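Local coordinates for protein endoglucanase (Humicola insolens, PDB 1DYS) that hydrolyses internal beta-1,4-glucosidic linkages of cellulose as a glycoside hydrolase family 6 endoglucanase, with a role in the recycling of plant biomass, at residues P89-D92 against S98-E101; L85-D90 against N114-P119; G142-G147 against A197-T202. One frame throughout, in Å; residues are numbered along the deposited sequence.

Contact 1 (P89-D92 against S98-E101); sequences PDRD and SSGE
The active-site loop of this family 6 cellulase, which leads from strand 79-85 of the parallel sheet to helix 108-126, folds back on itself where Arg91 and Asp92 close on Ser99. Asp92, assigned as a proton donor, accepts a hydrogen bond from Ser99 OG on OD2, 2.6 Å away, on the lone pair directed away from its other oxygen. The Tyr86 hydroxyl bonds to the same oxygen. Ser99 OG also accepts from Arg91 NE at 2.9 Å, almost in the guanidinium plane and nearly straight at 169°, so this one hydroxyl ties a basic residue to an acidic one. Its position between the backbone N and the carbonyl carbon of Ser99 (chi1 57°) lets it serve both. Arg91 grips Ser99 side-on: NH2 reaches Ser99 O at 3.0 Å, the oxygen tilted from the guanidinium plane, while NH1 turns to the carbonyls of Tyr86 and Ser54. The CA of Gly100 lies over one guanidinium face, offset toward the rim. In the backbone, Ser99 N donates to Arg91 O. Ser98 OG, which also hydrogen-bonds to Leu102 O, closes an ST turn, accepting from Gly100 N at 3.0 Å.

Contact 2 (L85-D90 against N114-P119); sequences LYNLPD and NEYVNP
At the C-terminal end of strand 79-85, where the chain leaves the central sheet, Tyr116 of helix 108-126 lies against Leu85, Tyr86 and Asn87 and supplies most of the helix's share of the contact. Its CG stands anti to the backbone N (chi1 179°), which carries the ring toward the departing strand. Asn87 CB sits over the centre of one ring face, 3.6 Å from the centroid of the Tyr116 ring and only 8° off the normal, a well-centred CH-pi contact. The Asn87 amide stands steeply to the ring, the two planes 79° apart, and its ND2 passes 3.6 Å from Tyr116 CD1 on its way to Glu101 OE2, to which it donates.

Leu85 approaches the same ring differently. Its CD2 lies in the ring plane at the edge, 3.8 Å from Tyr116 CE2, while CG comes in obliquely to that carbon. Beyond Tyr116, Leu85 also packs on Tyr112 and Phe120 of the same helix and on Val134 and Leu136 of strand 132-136. In the distorted barrel of glycoside hydrolase family 6, catalytic residues lie on loops following the C-terminal ends of parallel strands, and here the helix that comes after such a loop reaches back to the strand before it.

The phenol oxygen gives this apolar contact a polar end. Tyr86 N donates to Tyr116 OH at 3.0 Å, and the same hydroxyl hydrogen-bonds to Ile53 O of strand 51-53, a neighbour of strand 79-85 in the sheet.

Contact 3 (G142-G147 against A197-T202); sequences GNMVTG and AQEVAT
Glu199 brings helix 190-207 against Met144 and Val145 of helix 140-146, and no hydrogen bond passes between the two segments. Followed in sequence order, the second segment begins at Ala197, whose methyl turns from the shorter helix to pack on Met254 of helix 243-255. Gln198 likewise sends its amide elsewhere, OE1 bonding to Arg257.

Glu199 is where the helices meet. Glu199 CA lies 7.1 Å from Val145 CA, and Glu199 CB packs against Val145 CG2 at 4.3 Å. The chain then bends at chi2 (35°), bringing the carboxylate up to Met144, whose side chain crosses that of Glu199 at about a right angle. Glu199 OE2 comes 3.2 Å from Met144 SD and 3.5 Å from Met144 CG, so the thioether lies beside a carboxylate oxygen, probably charged given its salt bridge to Arg156, whose strong partners are on a third helix: the Gln160 amide and the Arg156 guanidinium, both of helix 150-169. In the alpha/beta fold of this enzyme the three helices pack together around this buried acid. Replacing Glu199 by an alanine would probably leave Arg156 without its salt-bridge mate and open a gap beside the Met144 thioether.

Val200 turns to Met254, as Ala197 does, and Ala201 rests on Leu259. At Thr202 the hydroxyl folds back on its own helix, OG1 donating to Gln198 O at 3.1 Å; Thr202 N reaches that oxygen from the opposite face of the carbonyl plane, and the side chain of Thr202 also touches Gln160.

Contacts 1 and 2 begin on the same stretch of chain, share Pro89 and Asp90, and have centres about 10 Å apart; contact 1 lies wholly in the loop between strand 79-85 and helix 108-126, and contact 2 joins the start of that loop to the helix. Contact 3 follows in series, tying helix 140-146, the short helix just after the active-site Asp139, to helix 190-207. Its centre lies about 17 Å from that of contact 1 and 19 Å from that of contact 2. Contact 1 touches both others: contact 2 through Tyr86, and contact 3 lightly where Asp92 CA packs on Asn143 ND2. The catalytic loop thus lies against a strand exit on which helix 108-126 packs.

Contact 1 (P89-D92 against S98-E101)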
ATOM      1  N   PRO A  89      10.157   9.309   5.803  1.00 15.44           N
ATOM      2  CA  PRO A  89      10.761   9.087   4.493  1.00 15.41           C
ATOM      3  C   PRO A  89      11.663   7.868   4.594  1.00 15.17           C
ATOM      4  O   PRO A  89      12.371   7.617   5.598  1.00 14.69           O
ATOM      5  CB  PRO A  89      11.582  10.349   4.156  1.00 15.65           C
ATOM      6  CG  PRO A  89      11.054  11.313   5.160  1.00 15.43           C
ATOM      7  CD  PRO A  89      10.573  10.568   6.400  1.00 12.94           C
ATOM      8  N   ASP A  90      11.614   6.989   3.601  1.00 12.82           N
ATOM      9  CA  ASP A  90      12.353   5.737   3.558  1.00 16.10           C
ATOM     10  C   ASP A  90      12.002   4.836   4.745  1.00 19.34           C
ATOM     11  O   ASP A  90      12.843   4.146   5.356  1.00 17.20           O
ATOM     12  CB  ASP A  90      13.874   5.974   3.537  1.00 13.45           C
ATOM     13  CG  ASP A  90      14.333   6.519   2.191  1.00 24.51           C
ATOM     14  OD1 ASP A  90      13.451   6.802   1.347  1.00 19.04           O
ATOM     15  OD2 ASP A  90      15.567   6.670   2.006  1.00 18.33           O
ATOM     16  N   ARG A  91      10.728   4.893   5.095  1.00 13.43           N
ATOM     17  CA  ARG A  91      10.099   4.130   6.166  1.00 14.50           C
ATOM     18  C   ARG A  91      10.468   2.658   6.140  1.00 14.98           C
ATOM     19  O   ARG A  91      10.600   2.070   5.066  1.00 15.76           O
ATOM     20  CB  ARG A  91       8.573   4.227   5.951  1.00 13.98           C
ATOM     21  CG  ARG A  91       7.767   4.092   7.246  1.00 13.34           C
ATOM     22  CD  ARG A  91       6.327   4.543   7.041  1.00 13.92           C
ATOM     23  NE  ARG A  91       5.569   3.586   6.199  1.00 13.23           N
ATOM     24  CZ  ARG A  91       4.275   3.792   5.956  1.00 12.35           C
ATOM     25  NH1 ARG A  91       3.545   4.813   6.410  1.00 13.29           N
ATOM     26  NH2 ARG A  91       3.670   2.874   5.157  1.00 14.70           N
ATOM     27  N   ASP A  92      10.761   2.083   7.337  1.00 11.96           N
ATOM     28  CA  ASP A  92      11.156   0.683   7.431  1.00 17.95           C
ATOM     29  C   ASP A  92      12.322   0.379   6.488  1.00 15.83           C
ATOM     30  O   ASP A  92      12.297  -0.540   5.679  1.00 13.78           O
ATOM     31  CB  ASP A  92       9.991  -0.254   7.105  1.00 14.41           C
ATOM     32  CG  ASP A  92       8.851  -0.080   8.091  1.00 16.54           C
ATOM     33  OD1 ASP A  92       9.096  -0.445   9.265  1.00 18.60           O
ATOM     34  OD2 ASP A  92       7.737   0.407   7.779  1.00 16.72           O
ATOM     35  N   SER A  98      11.394   2.703   0.979  1.00 16.83           N
ATOM     36  CA  SER A  98      10.309   3.122   1.887  1.00 15.37           C
ATOM     37  C   SER A  98       9.088   2.199   1.756  1.00 13.72           C
ATOM     38  O   SER A  98       8.660   1.890   0.668  1.00 18.18           O
ATOM     39  CB  SER A  98       9.841   4.530   1.521  1.00 13.25           C
ATOM     40  OG  SER A  98       8.888   5.004   2.455  1.00 14.77           O
ATOM     41  N   SER A  99       8.491   1.888   2.917  1.00 13.48           N
ATOM     42  CA  SER A  99       7.238   1.151   2.930  1.00 12.53           C
ATOM     43  C   SER A  99       6.071   2.152   2.817  1.00 13.29           C
ATOM     44  O   SER A  99       4.938   1.663   2.758  1.00 15.74           O
ATOM     45  CB  SER A  99       7.074   0.389   4.251  1.00 14.05           C
ATOM     46  OG  SER A  99       7.132   1.264   5.347  1.00 13.06           O
ATOM     47  N   GLY A 100       6.356   3.446   2.821  1.00 14.54           N
ATOM     48  CA  GLY A 100       5.331   4.499   2.714  1.00 11.74           C
ATOM     49  C   GLY A 100       5.547   5.308   1.433  1.00 15.29           C
ATOM     50  O   GLY A 100       6.391   5.056   0.561  1.00 15.03           O
ATOM     51  N   GLU A 101       4.788   6.398   1.344  1.00 12.15           N
ATOM     52  CA  GLU A 101       4.783   7.236   0.156  1.00 13.21           C
ATOM     53  C   GLU A 101       5.956   8.194   0.046  1.00 14.91           C
ATOM     54  O   GLU A 101       6.180   8.683  -1.090  1.00 15.83           O
ATOM     55  CB  GLU A 101       3.445   8.010   0.097  1.00 14.60           C
ATOM     56  CG  GLU A 101       3.418   9.066   1.223  1.00 14.60           C
ATOM     57  CD  GLU A 101       1.993   9.509   1.487  1.00 16.09           C
ATOM     58  OE1 GLU A 101       1.041   9.124   0.772  1.00 14.91           O
ATOM     59  OE2 GLU A 101       1.838  10.272   2.464  1.00 14.19           O
TER
HETATM   60  O   HOH W   1      12.658   4.867  -0.461  1.00 17.68           O

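Contact 2 (L85-D90 against N114-P119)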
ATOM      1  N   LEU A  85       1.783   8.280  14.414  1.00 12.20           N
ATOM      2  CA  LEU A  85       2.381   9.191  13.416  1.00 11.40           C
ATOM      3  C   LEU A  85       3.394   8.301  12.713  1.00 12.29           C
ATOM      4  O   LEU A  85       4.408   7.896  13.313  1.00 13.55           O
ATOM      5  CB  LEU A  85       3.012  10.361  14.186  1.00 13.55           C
ATOM      6  CG  LEU A  85       3.524  11.508  13.317  1.00 12.40           C
ATOM      7  CD1 LEU A  85       3.402  12.810  14.092  1.00 15.19           C
ATOM      8  CD2 LEU A  85       4.953  11.243  12.881  1.00 17.10           C
ATOM      9  N   TYR A  86       3.074   7.958  11.460  1.00 13.64           N
ATOM     10  CA  TYR A  86       3.859   6.942  10.758  1.00 10.83           C
ATOM     11  C   TYR A  86       3.974   7.227   9.267  1.00 15.34           C
ATOM     12  O   TYR A  86       3.224   6.639   8.498  1.00 14.86           O
ATOM     13  CB  TYR A  86       3.194   5.572  11.005  1.00 12.42           C
ATOM     14  CG  TYR A  86       3.770   4.340  10.399  1.00 12.60           C
ATOM     15  CD1 TYR A  86       5.111   3.990  10.524  1.00  9.94           C
ATOM     16  CD2 TYR A  86       2.972   3.450   9.662  1.00 13.74           C
ATOM     17  CE1 TYR A  86       5.648   2.814  10.000  1.00 12.13           C
ATOM     18  CE2 TYR A  86       3.479   2.298   9.111  1.00 16.78           C
ATOM     19  CZ  TYR A  86       4.818   1.978   9.275  1.00 15.36           C
ATOM     20  OH  TYR A  86       5.298   0.811   8.715  1.00 14.76           O
ATOM     21  N   ASN A  87       4.875   8.139   8.919  1.00 15.39           N
ATOM     22  CA  ASN A  87       5.081   8.397   7.465  1.00 10.89           C
ATOM     23  C   ASN A  87       6.504   8.807   7.181  1.00 12.51           C
ATOM     24  O   ASN A  87       6.790   9.598   6.242  1.00 14.17           O
ATOM     25  CB  ASN A  87       4.059   9.433   7.014  1.00 12.53           C
ATOM     26  CG  ASN A  87       3.855   9.394   5.495  1.00 15.12           C
ATOM     27  OD1 ASN A  87       4.193   8.420   4.823  1.00 13.51           O
ATOM     28  ND2 ASN A  87       3.295  10.466   4.966  1.00 14.63           N
ATOM     29  N   LEU A  88       7.464   8.249   7.921  1.00 12.48           N
ATOM     30  CA  LEU A  88       8.868   8.628   7.712  1.00 13.76           C
ATOM     31  C   LEU A  88       9.346   8.391   6.304  1.00 13.37           C
ATOM     32  O   LEU A  88       9.016   7.423   5.598  1.00 14.66           O
ATOM     33  CB  LEU A  88       9.708   7.695   8.638  1.00 16.32           C
ATOM     34  CG  LEU A  88      11.115   8.160   9.019  1.00 16.68           C
ATOM     35  CD1 LEU A  88      11.044   9.436   9.850  1.00 16.55           C
ATOM     36  CD2 LEU A  88      11.825   7.045   9.789  1.00 16.00           C
ATOM     37  N   PRO A  89      10.157   9.309   5.803  1.00 15.44           N
ATOM     38  CA  PRO A  89      10.761   9.087   4.493  1.00 15.41           C
ATOM     39  C   PRO A  89      11.663   7.868   4.594  1.00 15.17           C
ATOM     40  O   PRO A  89      12.371   7.617   5.598  1.00 14.69           O
ATOM     41  CB  PRO A  89      11.582  10.349   4.156  1.00 15.65           C
ATOM     42  CG  PRO A  89      11.054  11.313   5.160  1.00 15.43           C
ATOM     43  CD  PRO A  89      10.573  10.568   6.400  1.00 12.94           C
ATOM     44  N   ASP A  90      11.614   6.989   3.601  1.00 12.82           N
ATOM     45  CA  ASP A  90      12.353   5.737   3.558  1.00 16.10           C
ATOM     46  C   ASP A  90      12.002   4.836   4.745  1.00 19.34           C
ATOM     47  O   ASP A  90      12.843   4.146   5.356  1.00 17.20           O
ATOM     48  CB  ASP A  90      13.874   5.974   3.537  1.00 13.45           C
ATOM     49  CG  ASP A  90      14.333   6.519   2.191  1.00 24.51           C
ATOM     50  OD1 ASP A  90      13.451   6.802   1.347  1.00 19.04           O
ATOM     51  OD2 ASP A  90      15.567   6.670   2.006  1.00 18.33           O
ATOM     52  N   ASN A 114       6.559  19.495   5.759  1.00 17.28           N
ATOM     53  CA  ASN A 114       5.550  20.452   5.342  1.00 19.38           C
ATOM     54  C   ASN A 114       4.207  19.869   4.981  1.00 19.48           C
ATOM     55  O   ASN A 114       3.202  20.556   5.234  1.00 17.22           O
ATOM     56  CB  ASN A 114       6.129  21.249   4.132  1.00 24.81           C
ATOM     57  CG  ASN A 114       7.439  21.906   4.575  1.00 24.65           C
ATOM     58  OD1 ASN A 114       7.524  22.475   5.656  1.00 31.58           O
ATOM     59  ND2 ASN A 114       8.496  21.821   3.781  1.00 36.52           N
ATOM     60  N   GLU A 115       4.143  18.671   4.447  1.00 16.28           N
ATOM     61  CA  GLU A 115       2.870  18.102   4.033  1.00 14.50           C
ATOM     62  C   GLU A 115       2.326  17.072   5.037  1.00 15.88           C
ATOM     63  O   GLU A 115       1.141  16.753   4.848  1.00 16.27           O
ATOM     64  CB  GLU A 115       3.027  17.430   2.656  1.00 19.55           C
ATOM     65  CG  GLU A 115       3.266  18.412   1.516  1.00 22.17           C
ATOM     66  CD  GLU A 115       3.300  17.729   0.156  1.00 22.87           C
ATOM     67  OE1 GLU A 115       2.296  17.124  -0.288  1.00 27.70           O
ATOM     68  OE2 GLU A 115       4.366  17.724  -0.483  1.00 23.83           O
ATOM     69  N   TYR A 116       3.172  16.638   5.983  1.00 15.52           N
ATOM     70  CA  TYR A 116       2.668  15.625   6.925  1.00 17.64           C
ATOM     71  C   TYR A 116       2.789  16.085   8.382  1.00 16.03           C
ATOM     72  O   TYR A 116       1.703  16.228   8.963  1.00 15.92           O
ATOM     73  CB  TYR A 116       3.317  14.271   6.638  1.00 13.83           C
ATOM     74  CG  TYR A 116       2.864  13.188   7.600  1.00 13.56           C
ATOM     75  CD1 TYR A 116       1.640  12.548   7.442  1.00 13.73           C
ATOM     76  CD2 TYR A 116       3.645  12.857   8.689  1.00 13.86           C
ATOM     77  CE1 TYR A 116       1.205  11.576   8.344  1.00 13.57           C
ATOM     78  CE2 TYR A 116       3.220  11.880   9.611  1.00 14.58           C
ATOM     79  CZ  TYR A 116       2.019  11.246   9.409  1.00 15.69           C
ATOM     80  OH  TYR A 116       1.578  10.283  10.302  1.00 13.22           O
ATOM     81  N   VAL A 117       3.985  16.398   8.874  1.00 17.46           N
ATOM     82  CA  VAL A 117       4.051  16.849  10.269  1.00 13.96           C
ATOM     83  C   VAL A 117       3.322  18.175  10.490  1.00 14.91           C
ATOM     84  O   VAL A 117       2.513  18.267  11.426  1.00 15.45           O
ATOM     85  CB  VAL A 117       5.520  16.920  10.729  1.00 14.52           C
ATOM     86  CG1 VAL A 117       5.652  17.462  12.122  1.00 16.06           C
ATOM     87  CG2 VAL A 117       6.121  15.494  10.668  1.00 13.31           C
ATOM     88  N   ASN A 118       3.523  19.185   9.629  1.00 18.31           N
ATOM     89  CA  ASN A 118       2.838  20.458   9.929  1.00 14.39           C
ATOM     90  C   ASN A 118       1.355  20.343  10.078  1.00 13.82           C
ATOM     91  O   ASN A 118       0.792  20.785  11.104  1.00 18.34           O
ATOM     92  CB  ASN A 118       3.278  21.534   8.941  1.00 14.65           C
ATOM     93  CG  ASN A 118       4.730  21.886   9.178  1.00 15.75           C
ATOM     94  OD1 ASN A 118       5.465  21.515  10.086  1.00 19.36           O
ATOM     95  ND2 ASN A 118       5.231  22.707   8.229  1.00 17.69           N
ATOM     96  N   PRO A 119       0.658  19.734   9.160  1.00 13.44           N
ATOM     97  CA  PRO A 119      -0.783  19.575   9.193  1.00 12.82           C
ATOM     98  C   PRO A 119      -1.194  18.735  10.395  1.00 19.27           C
ATOM     99  O   PRO A 119      -2.234  19.010  11.007  1.00 15.57           O
ATOM    100  CB  PRO A 119      -1.301  19.053   7.856  1.00 19.42           C
ATOM    101  CG  PRO A 119      -0.040  18.921   7.065  1.00 25.27           C
ATOM    102  CD  PRO A 119       1.184  19.321   7.848  1.00 18.21           C
TER

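Contact 3 (G142-G147 against A197-T202)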
ATOM      1  N   GLY A 142      14.461   1.043  15.798  1.00 16.46           N
ATOM      2  CA  GLY A 142      14.966  -0.310  15.566  1.00 17.32           C
ATOM      3  C   GLY A 142      15.821  -0.319  14.298  1.00 19.41           C
ATOM      4  O   GLY A 142      16.948  -0.800  14.302  1.00 18.39           O
ATOM      5  N   ASN A 143      15.283   0.212  13.210  1.00 18.77           N
ATOM      6  CA  ASN A 143      15.979   0.264  11.925  1.00 18.65           C
ATOM      7  C   ASN A 143      17.243   1.112  12.017  1.00 25.02           C
ATOM      8  O   ASN A 143      18.229   0.812  11.321  1.00 24.01           O
ATOM      9  CB  ASN A 143      14.972   0.764  10.893  1.00 16.63           C
ATOM     10  CG  ASN A 143      14.031  -0.271  10.320  1.00 15.12           C
ATOM     11  OD1 ASN A 143      14.460  -1.040   9.469  1.00 25.88           O
ATOM     12  ND2 ASN A 143      12.789  -0.245  10.782  1.00 17.49           N
ATOM     13  N   MET A 144      17.260   2.147  12.850  1.00 18.94           N
ATOM     14  CA  MET A 144      18.439   2.969  13.055  1.00 26.82           C
ATOM     15  C   MET A 144      19.539   2.259  13.844  1.00 32.01           C
ATOM     16  O   MET A 144      20.713   2.380  13.440  1.00 35.38           O
ATOM     17  CB  MET A 144      18.095   4.243  13.819  1.00 27.38           C
ATOM     18  CG  MET A 144      18.034   5.522  13.012  1.00 37.46           C
ATOM     19  SD  MET A 144      17.008   6.689  13.922  1.00 41.27           S
ATOM     20  CE  MET A 144      15.439   6.487  13.082  1.00 16.91           C
ATOM     21  N   VAL A 145      19.211   1.516  14.886  1.00 28.09           N
ATOM     22  CA  VAL A 145      20.183   0.776  15.682  1.00 27.59           C
ATOM     23  C   VAL A 145      20.797  -0.435  15.007  1.00 34.48           C
ATOM     24  O   VAL A 145      21.979  -0.764  15.183  1.00 34.53           O
ATOM     25  CB  VAL A 145      19.540   0.250  16.997  1.00 28.57           C
ATOM     26  CG1 VAL A 145      20.377  -0.823  17.686  1.00 36.94           C
ATOM     27  CG2 VAL A 145      19.261   1.382  17.964  1.00 30.18           C
ATOM     28  N   THR A 146      19.992  -1.249  14.348  1.00 25.46           N
ATOM     29  CA  THR A 146      20.488  -2.494  13.771  1.00 27.86           C
ATOM     30  C   THR A 146      20.573  -2.442  12.259  1.00 27.16           C
ATOM     31  O   THR A 146      20.995  -3.402  11.614  1.00 31.17           O
ATOM     32  CB  THR A 146      19.583  -3.644  14.254  1.00 31.04           C
ATOM     33  OG1 THR A 146      18.256  -3.370  13.764  1.00 24.62           O
ATOM     34  CG2 THR A 146      19.541  -3.719  15.772  1.00 38.27           C
ATOM     35  N   GLY A 147      20.172  -1.326  11.653  1.00 22.60           N
ATOM     36  CA  GLY A 147      20.143  -1.202  10.207  1.00 22.02           C
ATOM     37  C   GLY A 147      21.515  -0.916   9.605  1.00 22.12           C
ATOM     38  O   GLY A 147      21.864   0.257   9.523  1.00 25.38           O
ATOM     39  N   ALA A 197      19.216   3.529  23.768  1.00 22.38           N
ATOM     40  CA  ALA A 197      19.175   4.781  24.509  1.00 18.61           C
ATOM     41  C   ALA A 197      19.971   5.898  23.866  1.00 17.24           C
ATOM     42  O   ALA A 197      19.587   7.060  23.955  1.00 21.98           O
ATOM     43  CB  ALA A 197      19.684   4.556  25.944  1.00 22.57           C
ATOM     44  N   GLN A 198      21.080   5.544  23.211  1.00 25.96           N
ATOM     45  CA  GLN A 198      21.933   6.506  22.531  1.00 24.97           C
ATOM     46  C   GLN A 198      21.174   7.137  21.363  1.00 24.11           C
ATOM     47  O   GLN A 198      21.236   8.337  21.113  1.00 25.56           O
ATOM     48  CB  GLN A 198      23.230   5.836  22.040  1.00 28.98           C
ATOM     49  CG  GLN A 198      24.166   6.840  21.340  1.00 24.27           C
ATOM     50  CD  GLN A 198      24.531   7.909  22.374  1.00 34.76           C
ATOM     51  OE1 GLN A 198      25.102   7.524  23.397  1.00 36.44           O
ATOM     52  NE2 GLN A 198      24.189   9.170  22.154  1.00 38.30           N
ATOM     53  N   GLU A 199      20.449   6.266  20.643  1.00 25.95           N
ATOM     54  CA  GLU A 199      19.630   6.752  19.523  1.00 25.16           C
ATOM     55  C   GLU A 199      18.591   7.747  19.984  1.00 21.81           C
ATOM     56  O   GLU A 199      18.393   8.794  19.343  1.00 26.10           O
ATOM     57  CB  GLU A 199      18.987   5.578  18.799  1.00 27.77           C
ATOM     58  CG  GLU A 199      18.861   5.719  17.295  1.00 32.81           C
ATOM     59  CD  GLU A 199      19.980   6.451  16.592  1.00 36.59           C
ATOM     60  OE1 GLU A 199      21.169   6.315  16.917  1.00 33.97           O
ATOM     61  OE2 GLU A 199      19.620   7.204  15.643  1.00 37.28           O
ATOM     62  N   VAL A 200      17.875   7.457  21.075  1.00 21.28           N
ATOM     63  CA  VAL A 200      16.911   8.388  21.640  1.00 17.50           C
ATOM     64  C   VAL A 200      17.608   9.671  22.086  1.00 18.55           C
ATOM     65  O   VAL A 200      17.081  10.750  21.854  1.00 22.64           O
ATOM     66  CB  VAL A 200      16.181   7.683  22.806  1.00 20.34           C
ATOM     67  CG1 VAL A 200      15.315   8.639  23.575  1.00 18.70           C
ATOM     68  CG2 VAL A 200      15.373   6.491  22.276  1.00 20.27           C
ATOM     69  N   ALA A 201      18.783   9.534  22.741  1.00 22.75           N
ATOM     70  CA  ALA A 201      19.439  10.773  23.166  1.00 23.99           C
ATOM     71  C   ALA A 201      19.775  11.636  21.939  1.00 21.12           C
ATOM     72  O   ALA A 201      19.561  12.850  22.004  1.00 25.72           O
ATOM     73  CB  ALA A 201      20.661  10.556  24.034  1.00 31.11           C
ATOM     74  N   THR A 202      20.330  11.066  20.892  1.00 21.45           N
ATOM     75  CA  THR A 202      20.675  11.815  19.682  1.00 26.32           C
ATOM     76  C   THR A 202      19.460  12.469  19.060  1.00 26.11           C
ATOM     77  O   THR A 202      19.538  13.630  18.657  1.00 27.66           O
ATOM     78  CB  THR A 202      21.358  10.883  18.673  1.00 26.18           C
ATOM     79  OG1 THR A 202      22.575  10.412  19.257  1.00 30.40           O
ATOM     80  CG2 THR A 202      21.630  11.570  17.347  1.00 27.67           C
TER